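Local coordinates for hypothetical protein (Clostridium sporogenes ATCC 15579, PDB 4QRK) that is of unknown function but folds as a right-handed beta-helix and is thought to take part in cell adhesion, at residues E56-I61 with E73-L79; L29-K35 with N91-I95; K9-E13 with I51-N55; E42-M46 with L97-I101. One frame throughout, in Å; residues are numbered along the deposited sequence. Where two conformers were deposited one is given.

Contact 1. Residues E56-I61 with E73-L79; sequences EWKPEI and EISQPGL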
loop_
_atom_site.group_PDB
_atom_site.type_symbol
_atom_site.label_atom_id
_atom_site.label_comp_id
_atom_site.label_asym_id
_atom_site.label_seq_id
_atom_site.Cartn_x
_atom_site.Cartn_y
_atom_site.Cartn_z
ATOM N N GLU A 56 -3.325 -9.765 -22.164
ATOM C CA GLU A 56 -3.541 -8.326 -22.084
ATOM C C GLU A 56 -3.198 -7.731 -20.714
ATOM O O GLU A 56 -3.118 -6.522 -20.567
ATOM C CB GLU A 56 -5.007 -8.005 -22.391
ATOM C CG GLU A 56 -5.605 -8.840 -23.528
ATOM C CD GLU A 56 -6.322 -10.083 -23.025
ATOM O OE1 GLU A 56 -7.324 -9.917 -22.293
ATOM O OE2 GLU A 56 -5.882 -11.212 -23.344
ATOM N N TRP A 57 -3.053 -8.563 -19.692
ATOM C CA TRP A 57 -2.779 -8.053 -18.340
ATOM C C TRP A 57 -1.270 -7.989 -18.031
ATOM O O TRP A 57 -0.883 -7.560 -16.932
ATOM C CB TRP A 57 -3.467 -8.929 -17.304
ATOM C CG TRP A 57 -4.957 -8.838 -17.316
ATOM C CD1 TRP A 57 -5.737 -7.936 -17.989
ATOM C CD2 TRP A 57 -5.867 -9.692 -16.592
ATOM N NE1 TRP A 57 -7.078 -8.174 -17.709
ATOM C CE2 TRP A 57 -7.175 -9.240 -16.860
ATOM C CE3 TRP A 57 -5.697 -10.789 -15.747
ATOM C CZ2 TRP A 57 -8.293 -9.843 -16.301
ATOM C CZ3 TRP A 57 -6.817 -11.380 -15.185
ATOM C CH2 TRP A 57 -8.089 -10.914 -15.470
ATOM N N LYS A 58 -0.454 -8.393 -19.011
ATOM C CA LYS A 58 1.003 -8.428 -18.899
ATOM C C LYS A 58 1.482 -7.155 -18.259
ATOM O O LYS A 58 1.230 -6.073 -18.787
ATOM C CB LYS A 58 1.648 -8.554 -20.281
ATOM C CG LYS A 58 3.163 -8.727 -20.214
ATOM C CD LYS A 58 3.860 -8.830 -21.615
ATOM C CE LYS A 58 5.353 -8.523 -21.478
ATOM N NZ LYS A 58 6.113 -9.574 -20.761
ATOM N N PRO A 59 2.157 -7.260 -17.107
ATOM C CA PRO A 59 2.550 -6.013 -16.449
ATOM C C PRO A 59 3.622 -5.273 -17.248
ATOM O O PRO A 59 4.481 -5.892 -17.916
ATOM C CB PRO A 59 3.138 -6.471 -15.098
ATOM C CG PRO A 59 2.998 -7.909 -15.031
ATOM C CD PRO A 59 2.632 -8.451 -16.387
ATOM N N GLU A 60 3.541 -3.952 -17.196
ATOM C CA GLU A 60 4.521 -3.054 -17.853
ATOM C C GLU A 60 5.383 -2.367 -16.761
ATOM O O GLU A 60 4.861 -1.683 -15.853
ATOM C CB GLU A 60 3.777 -1.979 -18.700
ATOM C CG GLU A 60 2.729 -2.503 -19.756
ATOM C CD GLU A 60 1.536 -1.527 -20.040
ATOM O OE1 GLU A 60 0.698 -1.286 -19.141
ATOM O OE2 GLU A 60 1.403 -1.021 -21.172
ATOM N N ILE A 61 6.684 -2.538 -16.821
ATOM C CA ILE A 61 7.561 -1.921 -15.843
ATOM C C ILE A 61 8.389 -0.816 -16.482
ATOM O O ILE A 61 8.901 -0.971 -17.566
ATOM C CB ILE A 61 8.545 -2.899 -15.232
ATOM C CG1 ILE A 61 7.800 -4.004 -14.485
ATOM C CG2 ILE A 61 9.495 -2.168 -14.271
ATOM C CD1 ILE A 61 8.479 -4.431 -13.166
ATOM N N GLU A 73 7.739 2.291 -11.878
ATOM C CA GLU A 73 6.336 2.216 -12.149
ATOM C C GLU A 73 5.963 0.839 -12.670
ATOM O O GLU A 73 6.583 0.307 -13.579
ATOM C CB GLU A 73 5.947 3.273 -13.169
ATOM C CG GLU A 73 4.473 3.252 -13.477
ATOM C CD GLU A 73 4.078 4.398 -14.368
ATOM O OE1 GLU A 73 4.452 4.390 -15.570
ATOM O OE2 GLU A 73 3.419 5.315 -13.841
ATOM N N ILE A 74 4.908 0.279 -12.120
ATOM C CA ILE A 74 4.436 -1.018 -12.584
ATOM C C ILE A 74 2.958 -0.865 -12.861
ATOM O O ILE A 74 2.189 -0.469 -11.975
ATOM C CB ILE A 74 4.655 -2.100 -11.548
ATOM C CG1 ILE A 74 6.040 -1.955 -10.911
ATOM C CG2 ILE A 74 4.417 -3.485 -12.201
ATOM C CD1 ILE A 74 6.431 -3.089 -10.006
ATOM N N SER A 75 2.556 -1.177 -14.088
ATOM C CA SER A 75 1.175 -0.997 -14.510
ATOM C C SER A 75 0.591 -2.206 -15.218
ATOM O O SER A 75 1.261 -2.808 -16.053
ATOM C CB SER A 75 1.087 0.235 -15.405
ATOM O OG SER A 75 1.503 1.361 -14.667
ATOM N N GLN A 76 -0.644 -2.583 -14.825
ATOM C CA GLN A 76 -1.443 -3.607 -15.531
ATOM C C GLN A 76 -2.061 -2.850 -16.685
ATOM O O GLN A 76 -2.703 -1.818 -16.445
ATOM C CB GLN A 76 -2.588 -4.162 -14.651
ATOM C CG GLN A 76 -3.310 -5.413 -15.227
ATOM C CD GLN A 76 -4.536 -5.835 -14.359
ATOM O OE1 GLN A 76 -4.744 -5.307 -13.285
ATOM N NE2 GLN A 76 -5.320 -6.779 -14.834
ATOM N N PRO A 77 -1.867 -3.311 -17.934
ATOM C CA PRO A 77 -2.518 -2.593 -19.035
ATOM C C PRO A 77 -4.020 -2.436 -18.756
ATOM O O PRO A 77 -4.736 -3.418 -18.433
ATOM C CB PRO A 77 -2.316 -3.518 -20.255
ATOM C CG PRO A 77 -1.094 -4.393 -19.916
ATOM C CD PRO A 77 -1.202 -4.550 -18.380
ATOM N N GLY A 78 -4.481 -1.190 -18.846
ATOM C CA GLY A 78 -5.889 -0.910 -18.713
ATOM C C GLY A 78 -6.644 -1.727 -19.739
ATOM O O GLY A 78 -6.241 -1.827 -20.909
ATOM N N LEU A 79 -7.710 -2.367 -19.281
ATOM C CA LEU A 79 -8.751 -2.792 -20.190
ATOM C C LEU A 79 -9.833 -1.732 -20.037
ATOM O O LEU A 79 -10.499 -1.668 -19.007
ATOM C CB LEU A 79 -9.269 -4.200 -19.865
ATOM C CG LEU A 79 -8.344 -5.410 -20.090
ATOM C CD1 LEU A 79 -9.091 -6.681 -19.727
ATOM C CD2 LEU A 79 -7.844 -5.494 -21.526
HETATM O O HOH W 1 4.537 1.087 -16.117
#
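Glu60, Pro77 and Trp57 have the largest shares of the surface buried in this contact, at the open end of the beta hairpin of strands 60-66 and 69-75 in the right-handed beta-helix. Glu60 and Ser75 form an antiparallel hydrogen-bonded pair: Glu60 N gives Ser75 O a nearly straight bond of 2.8 Å, and Ser75 N returns one to Glu60 O. On one face of the hairpin Ile61 and Ile74 lie side by side, their CD1 atoms 4.0 Å apart. On the other, the extended Glu60 side chain slants over Pro77, with Glu60 OE1 3.5 Å from Pro77 CA. Pro77 N has no hydrogen to offer, so here the carboxylate rests against hydrocarbon. The same proline ring packs against the backbone of Glu56 and Trp57. Leu79, poorly ordered, comes up to the edge of the Trp57 indole near NE1. Over one indole face lies the amide of Gln76, whose CG is anti to the backbone N (chi1 -170°) on an extended chain. Gln76 OE1 is held by Val33 N, which fixes the flip of the amide. Gln76 NE2 therefore sits 3.2 Å from Trp57 CG, the amide standing at 87° to the ring.

Contact 2. Residues L29-K35 with N91-I95; sequences LNFGVGK and NEWNI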
loop_
_atom_site.group_PDB
_atom_site.type_symbol
_atom_site.label_atom_id
_atom_site.label_comp_id
_atom_site.label_asym_id
_atom_site.label_seq_id
_atom_site.Cartn_x
_atom_site.Cartn_y
_atom_site.Cartn_z
ATOM N N LEU A 29 2.274 2.115 -8.528
ATOM C CA LEU A 29 1.617 0.878 -8.974
ATOM C C LEU A 29 0.191 1.158 -9.499
ATOM O O LEU A 29 -0.617 1.824 -8.847
ATOM C CB LEU A 29 1.563 -0.146 -7.838
ATOM C CG LEU A 29 2.890 -0.618 -7.242
ATOM C CD1 LEU A 29 2.732 -1.546 -6.045
ATOM C CD2 LEU A 29 3.751 -1.347 -8.251
ATOM N N ASN A 30 -0.096 0.685 -10.702
ATOM C CA ASN A 30 -1.440 0.807 -11.288
ATOM C C ASN A 30 -1.958 -0.550 -11.593
ATOM O O ASN A 30 -1.428 -1.211 -12.467
ATOM C CB ASN A 30 -1.406 1.616 -12.570
ATOM C CG ASN A 30 -0.820 2.953 -12.349
ATOM O OD1 ASN A 30 -1.395 3.759 -11.638
ATOM N ND2 ASN A 30 0.346 3.202 -12.925
ATOM N N PHE A 31 -2.985 -0.965 -10.865
ATOM C CA PHE A 31 -3.349 -2.361 -10.837
ATOM C C PHE A 31 -4.839 -2.397 -11.038
ATOM O O PHE A 31 -5.569 -1.797 -10.269
ATOM C CB PHE A 31 -2.972 -2.891 -9.466
ATOM C CG PHE A 31 -3.143 -4.385 -9.297
ATOM C CD1 PHE A 31 -2.154 -5.254 -9.709
ATOM C CD2 PHE A 31 -4.273 -4.911 -8.659
ATOM C CE1 PHE A 31 -2.287 -6.628 -9.524
ATOM C CE2 PHE A 31 -4.415 -6.284 -8.468
ATOM C CZ PHE A 31 -3.408 -7.143 -8.885
ATOM N N GLY A 32 -5.291 -3.065 -12.083
ATOM C CA GLY A 32 -6.694 -3.069 -12.432
ATOM C C GLY A 32 -7.511 -4.023 -11.596
ATOM O O GLY A 32 -8.494 -3.617 -10.984
ATOM N N VAL A 33 -7.139 -5.304 -11.589
ATOM C CA VAL A 33 -7.953 -6.307 -10.910
ATOM C C VAL A 33 -7.081 -7.444 -10.417
ATOM O O VAL A 33 -6.098 -7.810 -11.062
ATOM C CB VAL A 33 -9.139 -6.840 -11.794
ATOM C CG1 VAL A 33 -8.639 -7.451 -13.075
ATOM C CG2 VAL A 33 -9.898 -7.872 -11.055
ATOM N N GLY A 34 -7.394 -7.951 -9.233
ATOM C CA GLY A 34 -6.741 -9.135 -8.712
ATOM C C GLY A 34 -6.162 -8.981 -7.315
ATOM O O GLY A 34 -6.734 -8.341 -6.431
ATOM N N LYS A 35 -5.017 -9.624 -7.102
ATOM C CA LYS A 35 -4.394 -9.689 -5.776
ATOM C C LYS A 35 -2.991 -9.095 -5.855
ATOM O O LYS A 35 -2.170 -9.467 -6.695
ATOM C CB LYS A 35 -4.336 -11.131 -5.278
ATOM C CG LYS A 35 -5.719 -11.766 -5.045
ATOM C CD LYS A 35 -5.597 -13.254 -4.774
ATOM C CE LYS A 35 -6.881 -13.855 -4.213
ATOM N NZ LYS A 35 -7.965 -13.968 -5.240
ATOM N N ASN A 91 -4.804 -12.849 -11.693
ATOM C CA ASN A 91 -3.869 -11.739 -11.800
ATOM C C ASN A 91 -3.307 -11.434 -10.434
ATOM O O ASN A 91 -3.984 -10.872 -9.553
ATOM C CB ASN A 91 -4.539 -10.481 -12.356
ATOM C CG ASN A 91 -3.516 -9.450 -12.785
ATOM O OD1 ASN A 91 -2.683 -9.726 -13.646
ATOM N ND2 ASN A 91 -3.575 -8.263 -12.204
ATOM N N GLU A 92 -2.049 -11.782 -10.251
ATOM C CA GLU A 92 -1.410 -11.673 -8.949
ATOM C C GLU A 92 -0.004 -11.076 -9.080
ATOM O O GLU A 92 0.795 -11.508 -9.916
ATOM C CB GLU A 92 -1.377 -13.053 -8.266
ATOM C CG GLU A 92 -0.870 -13.067 -6.816
ATOM C CD GLU A 92 -0.754 -14.503 -6.249
ATOM O OE1 GLU A 92 -1.776 -15.033 -5.773
ATOM O OE2 GLU A 92 0.342 -15.112 -6.309
ATOM N N TRP A 93 0.271 -10.078 -8.233
ATOM C CA TRP A 93 1.570 -9.461 -8.147
ATOM C C TRP A 93 2.091 -9.646 -6.725
ATOM O O TRP A 93 1.466 -9.241 -5.725
ATOM C CB TRP A 93 1.519 -7.956 -8.456
ATOM C CG TRP A 93 1.121 -7.551 -9.850
ATOM C CD1 TRP A 93 0.690 -8.353 -10.885
ATOM C CD2 TRP A 93 1.069 -6.207 -10.329
ATOM N NE1 TRP A 93 0.398 -7.574 -11.989
ATOM C CE2 TRP A 93 0.593 -6.251 -11.659
ATOM C CE3 TRP A 93 1.379 -4.971 -9.753
ATOM C CZ2 TRP A 93 0.443 -5.099 -12.434
ATOM C CZ3 TRP A 93 1.207 -3.829 -10.516
ATOM C CH2 TRP A 93 0.741 -3.901 -11.843
ATOM N N ASN A 94 3.248 -10.258 -6.632
ATOM C CA ASN A 94 3.874 -10.477 -5.331
ATOM C C ASN A 94 5.207 -9.798 -5.328
ATOM O O ASN A 94 6.096 -10.200 -6.056
ATOM C CB ASN A 94 4.048 -11.970 -5.110
ATOM C CG ASN A 94 2.749 -12.711 -5.196
ATOM O OD1 ASN A 94 1.917 -12.573 -4.330
ATOM N ND2 ASN A 94 2.548 -13.456 -6.270
ATOM N N ILE A 95 5.320 -8.725 -4.556
ATOM C CA ILE A 95 6.453 -7.818 -4.634
ATOM C C ILE A 95 7.269 -7.797 -3.340
ATOM O O ILE A 95 6.689 -7.667 -2.255
ATOM C CB ILE A 95 5.942 -6.392 -4.957
ATOM C CG1 ILE A 95 5.335 -6.394 -6.383
ATOM C CG2 ILE A 95 7.064 -5.354 -4.829
ATOM C CD1 ILE A 95 4.658 -5.103 -6.739
#
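Phe31 and Trp93 meet as a T-shaped, edge-to-face pair: the phenyl plane stands at 82° to the indole, and the centroids of the phenyl and the five-membered ring are 4.7 Å apart. Phe31 CD1 leads, over the middle of the indole face and 3.4 Å from Trp93 CD2. The two side chains slide past each other in opposite directions, and a chi1 of -174° carries the Phe31 ring away from its own backbone N. Beside them Leu29 and Ile95 meet tip to tip, with 4.1 Å between their CD1 atoms. The Asn91 amide comes at Phe31 from the opposite direction, its plane 27° from the phenyl, and Asn91 ND2 gives Val33 O a bond of 2.8 Å. That bond braces the corner at Val33 and Gly34, where the chain leaves one sheet for the other. Past the corner Lys35 joins Glu92 in a parallel bridge: Lys35 N binds Asn91 O at 2.9 Å, and Trp93 N binds Lys35 O. Strand 24-32 runs between strands 103-110 and 69-75 in one sheet of the beta-helix, while strand 91-98 lies in the facing sheet between strands 35-42 and 46-52, whose Phe50 packs edge-to-face with Trp93.

Contact 3. Residues K9-E13 with I51-N55; sequences KPKEE and IYSEN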
loop_
_atom_site.group_PDB
_atom_site.type_symbol
_atom_site.label_atom_id
_atom_site.label_comp_id
_atom_site.label_asym_id
_atom_site.label_seq_id
_atom_site.Cartn_x
_atom_site.Cartn_y
_atom_site.Cartn_z
ATOM N N LYS A 9 -2.625 -22.792 -18.007
ATOM C CA LYS A 9 -1.486 -22.324 -17.216
ATOM C C LYS A 9 -1.302 -20.821 -17.406
ATOM O O LYS A 9 -1.057 -20.354 -18.518
ATOM C CB LYS A 9 -0.190 -23.016 -17.633
ATOM C CG LYS A 9 -0.156 -24.514 -17.406
ATOM C CD LYS A 9 -0.113 -24.893 -15.928
ATOM C CE LYS A 9 0.142 -26.395 -15.756
ATOM N NZ LYS A 9 -0.422 -26.962 -14.490
ATOM N N PRO A 10 -1.414 -20.052 -16.321
ATOM C CA PRO A 10 -1.181 -18.613 -16.496
ATOM C C PRO A 10 0.289 -18.328 -16.788
ATOM O O PRO A 10 1.153 -19.160 -16.493
ATOM C CB PRO A 10 -1.602 -18.030 -15.154
ATOM C CG PRO A 10 -1.387 -19.140 -14.164
ATOM C CD PRO A 10 -1.658 -20.421 -14.913
ATOM N N LYS A 11 0.582 -17.159 -17.351
ATOM C CA LYS A 11 1.970 -16.705 -17.471
ATOM C C LYS A 11 2.556 -16.400 -16.105
ATOM O O LYS A 11 1.876 -15.845 -15.233
ATOM C CB LYS A 11 2.039 -15.444 -18.332
ATOM C CG LYS A 11 1.587 -15.632 -19.792
ATOM C CD LYS A 11 2.694 -16.300 -20.611
ATOM C CE LYS A 11 2.246 -16.651 -22.015
ATOM N NZ LYS A 11 1.860 -15.446 -22.766
ATOM N N GLU A 12 3.824 -16.748 -15.929
ATOM C CA GLU A 12 4.568 -16.396 -14.725
ATOM C C GLU A 12 5.886 -15.781 -15.066
ATOM O O GLU A 12 6.601 -16.294 -15.932
ATOM C CB GLU A 12 4.782 -17.627 -13.835
ATOM C CG GLU A 12 3.478 -18.287 -13.414
ATOM C CD GLU A 12 3.662 -19.369 -12.361
ATOM O OE1 GLU A 12 4.730 -19.433 -11.715
ATOM O OE2 GLU A 12 2.724 -20.168 -12.188
ATOM N N GLU A 13 6.203 -14.687 -14.370
ATOM C CA GLU A 13 7.398 -13.901 -14.647
ATOM C C GLU A 13 7.957 -13.361 -13.375
ATOM O O GLU A 13 7.190 -13.008 -12.466
ATOM C CB GLU A 13 7.070 -12.647 -15.459
ATOM C CG GLU A 13 6.317 -12.871 -16.726
ATOM C CD GLU A 13 5.938 -11.563 -17.397
ATOM O OE1 GLU A 13 5.760 -10.542 -16.694
ATOM O OE2 GLU A 13 5.815 -11.572 -18.640
ATOM N N ILE A 51 1.848 -13.144 -11.922
ATOM C CA ILE A 51 1.074 -14.252 -12.489
ATOM C C ILE A 51 -0.174 -13.698 -13.139
ATOM O O ILE A 51 -0.928 -12.939 -12.522
ATOM C CB ILE A 51 0.703 -15.256 -11.444
ATOM C CG1 ILE A 51 1.979 -15.810 -10.819
ATOM C CG2 ILE A 51 -0.099 -16.414 -12.041
ATOM C CD1 ILE A 51 1.676 -16.638 -9.549
ATOM N N TYR A 52 -0.367 -14.014 -14.410
ATOM C CA TYR A 52 -1.488 -13.416 -15.145
ATOM C C TYR A 52 -2.017 -14.397 -16.190
ATOM O O TYR A 52 -1.241 -15.009 -16.901
ATOM C CB TYR A 52 -1.106 -12.025 -15.748
ATOM C CG TYR A 52 0.079 -12.000 -16.680
ATOM C CD1 TYR A 52 1.370 -11.867 -16.204
ATOM C CD2 TYR A 52 -0.101 -12.101 -18.050
ATOM C CE1 TYR A 52 2.460 -11.879 -17.084
ATOM C CE2 TYR A 52 0.971 -12.089 -18.926
ATOM C CZ TYR A 52 2.249 -11.981 -18.425
ATOM O OH TYR A 52 3.302 -11.975 -19.294
ATOM N N SER A 53 -3.339 -14.571 -16.253
ATOM C CA SER A 53 -3.927 -15.550 -17.146
ATOM C C SER A 53 -4.327 -14.974 -18.498
ATOM O O SER A 53 -4.594 -15.713 -19.434
ATOM C CB SER A 53 -5.141 -16.169 -16.485
ATOM O OG SER A 53 -6.058 -15.173 -16.164
ATOM N N GLU A 54 -4.375 -13.655 -18.598
ATOM C CA GLU A 54 -4.785 -12.989 -19.819
ATOM C C GLU A 54 -3.580 -12.210 -20.303
ATOM O O GLU A 54 -3.016 -11.411 -19.552
ATOM C CB GLU A 54 -5.947 -12.018 -19.546
ATOM C CG GLU A 54 -7.052 -12.601 -18.715
ATOM C CD GLU A 54 -7.552 -13.921 -19.268
ATOM O OE1 GLU A 54 -7.950 -13.977 -20.443
ATOM O OE2 GLU A 54 -7.521 -14.920 -18.524
ATOM N N ASN A 55 -3.193 -12.428 -21.557
ATOM C CA ASN A 55 -2.009 -11.775 -22.104
ATOM C C ASN A 55 -2.114 -10.278 -22.064
ATOM O O ASN A 55 -1.120 -9.591 -21.903
ATOM C CB ASN A 55 -1.702 -12.275 -23.537
ATOM C CG ASN A 55 -1.220 -13.693 -23.544
ATOM O OD1 ASN A 55 -0.658 -14.169 -22.552
ATOM N ND2 ASN A 55 -1.447 -14.394 -24.640
#
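The ring of Tyr52 is sandwiched: Lys11 CB lies over one face, the CD of Pro59 lies over the other, near CE1, and the carboxylate of Glu13 stands at the edge. Lys11 CB is 3.6 Å from the centroid of the Tyr52 ring and 19° off its normal, a clear CH-pi contact. At the rim the Glu13 carboxylate is turned 80° to the phenol plane, and Tyr52 OH donates to Glu13 OE2 across 2.6 Å, arriving from well above the carboxylate plane. The ring gets there because Tyr52 CG takes the place between its backbone N and carbonyl carbon (chi1 57°), which swings the phenol over strand 11-17.

Lys11 goes on past the ring, bent at chi2 and again at chi4, and its NZ reaches Asn55 OD1 at 2.8 Å from above the amide plane. Beneath these side chains, Lys11 and Tyr52 are an antiparallel hydrogen-bonded pair: Tyr52 N binds Lys11 O at 3.0 Å, while the bond from Lys11 N to Tyr52 O is distinctly bent. On the opposite face of this edge of the sheet Ile51 is flanked by two residues from across the strand pair, its CG2 3.7 Å from Pro10 CG and its CG1 3.9 Å from Glu12 CG.

Glu13 OE2 also forms a salt bridge with Lys58, so one oxygen is gripped by a phenol and an ammonium together. Such a pair would be expected to keep the carboxylate ionised, with the buried tyrosine's hydroxyl serving as donor.

Contact 4. Residues E42-M46 with L97-I101; sequences EEKLM and LNEKI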
loop_
_atom_site.group_PDB
_atom_site.type_symbol
_atom_site.label_atom_id
_atom_site.label_comp_id
_atom_site.label_asym_id
_atom_site.label_seq_id
_atom_site.Cartn_x
_atom_site.Cartn_y
_atom_site.Cartn_z
ATOM N N GLU A 42 13.973 -8.015 0.417
ATOM C CA GLU A 42 14.677 -8.035 -0.866
ATOM C C GLU A 42 15.997 -7.297 -0.719
ATOM O O GLU A 42 16.033 -6.221 -0.118
ATOM C CB GLU A 42 13.842 -7.361 -1.950
ATOM C CG GLU A 42 14.562 -7.211 -3.291
ATOM C CD GLU A 42 15.227 -8.531 -3.773
ATOM O OE1 GLU A 42 14.657 -9.616 -3.540
ATOM O OE2 GLU A 42 16.327 -8.488 -4.374
ATOM N N GLU A 43 17.065 -7.837 -1.313
ATOM C CA GLU A 43 18.384 -7.181 -1.282
ATOM C C GLU A 43 18.576 -6.064 -2.308
ATOM O O GLU A 43 19.195 -5.018 -2.029
ATOM C CB GLU A 43 19.486 -8.227 -1.479
ATOM C CG GLU A 43 19.697 -9.123 -0.270
ATOM C CD GLU A 43 20.629 -8.505 0.775
ATOM O OE1 GLU A 43 20.147 -7.744 1.653
ATOM O OE2 GLU A 43 21.850 -8.792 0.716
ATOM N N LYS A 44 18.070 -6.292 -3.508
ATOM C CA LYS A 44 18.123 -5.285 -4.565
ATOM C C LYS A 44 16.986 -4.278 -4.299
ATOM O O LYS A 44 16.482 -4.209 -3.196
ATOM C CB LYS A 44 17.997 -5.941 -5.953
ATOM C CG LYS A 44 19.047 -7.068 -6.279
ATOM C CD LYS A 44 20.488 -6.606 -6.077
ATOM C CE LYS A 44 21.504 -7.742 -6.370
ATOM N NZ LYS A 44 21.159 -8.477 -7.639
ATOM N N LEU A 45 16.590 -3.484 -5.285
ATOM C CA LEU A 45 15.569 -2.469 -5.047
ATOM C C LEU A 45 14.179 -3.097 -4.854
ATOM O O LEU A 45 13.448 -2.770 -3.901
ATOM C CB LEU A 45 15.554 -1.471 -6.199
ATOM C CG LEU A 45 14.891 -0.130 -5.885
ATOM C CD1 LEU A 45 15.903 0.803 -5.293
ATOM C CD2 LEU A 45 14.271 0.491 -7.121
HETATM N N MSE A 46 13.846 -4.003 -5.769
HETATM C CA MSE A 46 12.563 -4.673 -5.815
HETATM C C MSE A 46 12.716 -5.989 -6.564
HETATM O O MSE A 46 13.504 -6.073 -7.516
HETATM C CB MSE A 46 11.567 -3.783 -6.568
HETATM C CG MSE A 46 10.182 -4.360 -6.745
HETATM SE SE MSE A 46 9.837 -5.153 -8.515
HETATM C CE MSE A 46 8.157 -5.959 -8.147
ATOM N N LEU A 97 10.342 -5.709 -1.426
ATOM C CA LEU A 97 10.995 -4.407 -1.483
ATOM C C LEU A 97 12.211 -4.311 -0.549
ATOM O O LEU A 97 12.271 -4.950 0.505
ATOM C CB LEU A 97 10.008 -3.297 -1.059
ATOM C CG LEU A 97 8.841 -3.010 -2.018
ATOM C CD1 LEU A 97 8.004 -1.860 -1.455
ATOM C CD2 LEU A 97 9.364 -2.698 -3.396
ATOM N N ASN A 98 13.150 -3.455 -0.939
ATOM C CA ASN A 98 14.348 -3.219 -0.165
ATOM C C ASN A 98 13.947 -2.587 1.165
ATOM O O ASN A 98 13.029 -1.754 1.196
ATOM C CB ASN A 98 15.259 -2.266 -0.919
ATOM C CG ASN A 98 16.588 -2.085 -0.224
ATOM O OD1 ASN A 98 16.768 -1.180 0.613
ATOM N ND2 ASN A 98 17.518 -2.983 -0.527
ATOM N N GLU A 99 14.615 -2.991 2.245
ATOM C CA GLU A 99 14.275 -2.540 3.601
ATOM C C GLU A 99 15.031 -1.299 4.107
ATOM O O GLU A 99 14.657 -0.729 5.159
ATOM C CB GLU A 99 14.470 -3.692 4.593
ATOM C CG GLU A 99 13.497 -4.796 4.330
ATOM C CD GLU A 99 13.596 -5.948 5.303
ATOM O OE1 GLU A 99 14.376 -5.892 6.282
ATOM O OE2 GLU A 99 12.880 -6.937 5.053
ATOM N N LYS A 100 16.077 -0.887 3.390
ATOM C CA LYS A 100 16.936 0.226 3.850
ATOM C C LYS A 100 16.672 1.540 3.124
ATOM O O LYS A 100 16.736 2.638 3.715
ATOM C CB LYS A 100 18.437 -0.140 3.701
ATOM C CG LYS A 100 18.895 -1.264 4.623
ATOM C CD LYS A 100 20.426 -1.374 4.681
ATOM C CE LYS A 100 20.910 -2.394 5.722
ATOM N NZ LYS A 100 20.523 -2.027 7.115
ATOM N N ILE A 101 16.396 1.451 1.842
ATOM C CA ILE A 101 16.265 2.665 1.041
ATOM C C ILE A 101 14.985 3.453 1.407
ATOM O O ILE A 101 13.908 2.854 1.591
ATOM C CB ILE A 101 16.339 2.331 -0.442
ATOM C CG1 ILE A 101 16.564 3.593 -1.260
ATOM C CG2 ILE A 101 15.099 1.568 -0.904
ATOM C CD1 ILE A 101 16.852 3.337 -2.752
HETATM O O HOH W 2 16.431 -5.110 2.136
#
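An Asx turn headed by Asn98 meets a classic beta bulge at Leu45 and Met46, at a corner of the beta-helix, where the chain beyond strand 91-98 turns toward the facing sheet. Asn98 uses both ends of its amide. Its OD1 accepts from Lys100 N, above the carbonyl plane, and from Ile101 N at 2.9 Å, in the carbonyl plane, which also makes this an Asx motif. A chi1 of -174° sends the amide across to the loop, where Asn98 ND2 donates to Lys44 O at 3.1 Å. The backbone adds a second grip, Asn98 N to Leu45 O, also 3.1 Å; in both bonds the donor comes from above the plane of the accepting carbonyl.

Apolar side chains also meet across the two segments. Leu45 CD1 touches Ile101 CD1 at 3.7 Å, and the CG of Met46, a selenomethionine, lies 3.8 Å from Leu97 CD2. The bent side chain of Glu42 folds back so that its OE2 accepts from Lys44 N (2.9 Å), tying the loop's own turn, while OE1 makes a salt bridge with Lys47.

The two residues of the bulge face Val17 of strand 11-17, and Leu97 is hydrogen-bonded to Ser39 of strand 35-42. Inside the beta-helix, Leu45 and Ile101 both rest on Thr25, and Leu97 on Leu27, so both segments are packed against strand 24-32 of the facing sheet.

From the N terminus, residues 9-13 open contact 3, 29-35 open contact 2 and 42-46 open contact 4 before 51-55 close contact 3. The hairpin of contact 1 follows in series, opening at 56-61 and closing at 73-79. Residues 91-95 then close contact 2, and 97-101 close contact 4. Contacts 2, 3 and 4 thus cross pairwise, while contact 1 is nested inside the loops closed by contacts 2 and 4. Contact 3 fastens the outermost strand 11-17 to strand 46-52, contact 1 joins the edge hairpin, contact 2 spans the two sheets, and contact 4, about 25 Å from contact 3 between centres, joins the loop before strand 46-52 to the far end of strand 91-98.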